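Local structure of Ras-3 from Cryphonectria parasitica (Cryphonectria parasitica, 4KU4) at residues N86-V90 with F135-L139. The protein is a small Ras-family protein with the P-loop nucleotide-binding fold and holds guanosine-5'-diphosphate in its pocket. Sequence-based numbering, arbitrary orientation.
Sequences NELFV and FAPSL
F135 lays the outer end of its ring obliquely against the ring of F89: CZ of F135 lies 3.8 Å from CD2 of F89. The two ring planes are turned 75° to each other. The F135 ring gets there because CG stands anti to the backbone N (chi1 -167°), which swings it back from its loop toward the strand. The same ring also presents its edge to the backbone of E87, whose O lies in the ring plane 3.3 Å from CE2 of F135, so a carbonyl oxygen meets the slightly positive C-H rim rather than the electron-rich face.

Between the two segments runs one backbone hydrogen bond, F89 N to L139 O at 3.0 Å, with an N-H...O angle of 156°. That oxygen also receives a CA-H...O contact from L88, 3.5 Å from its CA. The leucines meet chiefly through CD2 of L88 and CD2 of L139, 3.7 Å apart, and CD2 of L88 also approaches CB of L139. The F135 ring bridges the aromatic and leucine pairs, since besides touching F89 it lies against CB and CD1 of L139. Within the loop, L139 N bonds back to A136 O at 3.0 Å, closing the turn that leads into the next strand.

This is where neighbouring parallel strands 88-94 and 140-145 of the Ras-type sheet begin to pair, and F89 continues the ladder with V141. Helix 98-118 covers the phenylalanines with V111, I112 and K115, helix 182-196 touches L139 through D193 and R196, and strand 15-20 flanks 88-94 on its other edge.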
loop_
_atom_site.group_PDB
_atom_site.type_symbol
_atom_site.label_atom_id
_atom_site.label_comp_id
_atom_site.label_asym_id
_atom_site.label_seq_id
_atom_site.Cartn_x
_atom_site.Cartn_y
_atom_site.Cartn_z
ATOM N N ASN A 86 1.621 11.831 4.165
ATOM C CA ASN A 86 0.857 10.637 4.533
ATOM C C ASN A 86 1.427 9.929 5.769
ATOM O O ASN A 86 2.616 10.041 6.070
ATOM C CB ASN A 86 0.743 9.673 3.348
ATOM C CG ASN A 86 -0.200 10.177 2.283
ATOM O OD1 ASN A 86 -1.420 9.970 2.359
ATOM N ND2 ASN A 86 0.351 10.827 1.275
ATOM N N GLU A 87 0.570 9.200 6.483
ATOM C CA GLU A 87 0.945 8.531 7.730
ATOM C C GLU A 87 1.306 7.059 7.505
ATOM O O GLU A 87 2.209 6.523 8.147
ATOM C CB GLU A 87 -0.200 8.641 8.764
ATOM C CG GLU A 87 -0.311 7.446 9.734
ATOM C CD GLU A 87 -1.521 7.479 10.708
ATOM O OE1 GLU A 87 -2.707 7.467 10.260
ATOM O OE2 GLU A 87 -1.279 7.470 11.941
ATOM N N LEU A 88 0.591 6.413 6.588
ATOM C CA LEU A 88 0.720 4.984 6.382
ATOM C C LEU A 88 0.980 4.735 4.911
ATOM O O LEU A 88 0.603 5.547 4.069
ATOM C CB LEU A 88 -0.564 4.273 6.798
ATOM C CG LEU A 88 -1.136 4.661 8.161
ATOM C CD1 LEU A 88 -2.568 4.152 8.334
ATOM C CD2 LEU A 88 -0.236 4.163 9.300
ATOM N N PHE A 89 1.597 3.599 4.603
ATOM C CA PHE A 89 2.071 3.322 3.261
ATOM C C PHE A 89 1.817 1.915 2.757
ATOM O O PHE A 89 2.032 0.928 3.460
ATOM C CB PHE A 89 3.568 3.639 3.171
ATOM C CG PHE A 89 3.885 5.079 3.431
ATOM C CD1 PHE A 89 3.910 5.993 2.388
ATOM C CD2 PHE A 89 4.113 5.529 4.720
ATOM C CE1 PHE A 89 4.180 7.329 2.615
ATOM C CE2 PHE A 89 4.389 6.868 4.959
ATOM C CZ PHE A 89 4.412 7.771 3.897
ATOM N N VAL A 90 1.361 1.848 1.516
ATOM C CA VAL A 90 1.181 0.595 0.825
ATOM C C VAL A 90 2.138 0.611 -0.355
ATOM O O VAL A 90 1.956 1.385 -1.299
ATOM C CB VAL A 90 -0.257 0.452 0.338
ATOM C CG1 VAL A 90 -0.440 -0.867 -0.413
ATOM C CG2 VAL A 90 -1.235 0.554 1.528
ATOM N N PHE A 135 7.863 7.371 13.522
ATOM C CA PHE A 135 7.491 6.429 12.474
ATOM C C PHE A 135 8.143 5.074 12.722
ATOM O O PHE A 135 9.255 4.996 13.246
ATOM C CB PHE A 135 7.902 6.971 11.101
ATOM C CG PHE A 135 7.300 6.224 9.950
ATOM C CD1 PHE A 135 8.039 5.285 9.259
ATOM C CD2 PHE A 135 5.986 6.446 9.571
ATOM C CE1 PHE A 135 7.488 4.592 8.203
ATOM C CE2 PHE A 135 5.427 5.745 8.513
ATOM C CZ PHE A 135 6.179 4.818 7.834
ATOM N N ALA A 136 7.447 4.008 12.336
ATOM C CA ALA A 136 7.963 2.650 12.467
ATOM C C ALA A 136 7.661 1.842 11.204
ATOM O O ALA A 136 6.673 2.108 10.524
ATOM C CB ALA A 136 7.354 1.970 13.682
ATOM N N PRO A 137 8.505 0.846 10.895
ATOM C CA PRO A 137 8.312 0.031 9.690
ATOM C C PRO A 137 6.969 -0.683 9.641
ATOM O O PRO A 137 6.546 -1.047 8.549
ATOM C CB PRO A 137 9.441 -1.004 9.775
ATOM C CG PRO A 137 10.467 -0.386 10.621
ATOM C CD PRO A 137 9.719 0.451 11.631
ATOM N N SER A 138 6.314 -0.885 10.784
ATOM C CA SER A 138 5.013 -1.547 10.778
ATOM C C SER A 138 3.914 -0.682 10.144
ATOM O O SER A 138 2.823 -1.172 9.870
ATOM C CB SER A 138 4.604 -1.976 12.198
ATOM O OG SER A 138 4.559 -0.863 13.072
ATOM N N LEU A 139 4.204 0.594 9.893
ATOM C CA LEU A 139 3.215 1.482 9.271
ATOM C C LEU A 139 3.266 1.367 7.752
ATOM O O LEU A 139 2.587 2.100 7.023
ATOM C CB LEU A 139 3.419 2.942 9.716
ATOM C CG LEU A 139 3.292 3.170 11.227
ATOM C CD1 LEU A 139 3.309 4.635 11.584
ATOM C CD2 LEU A 139 2.015 2.527 11.744
#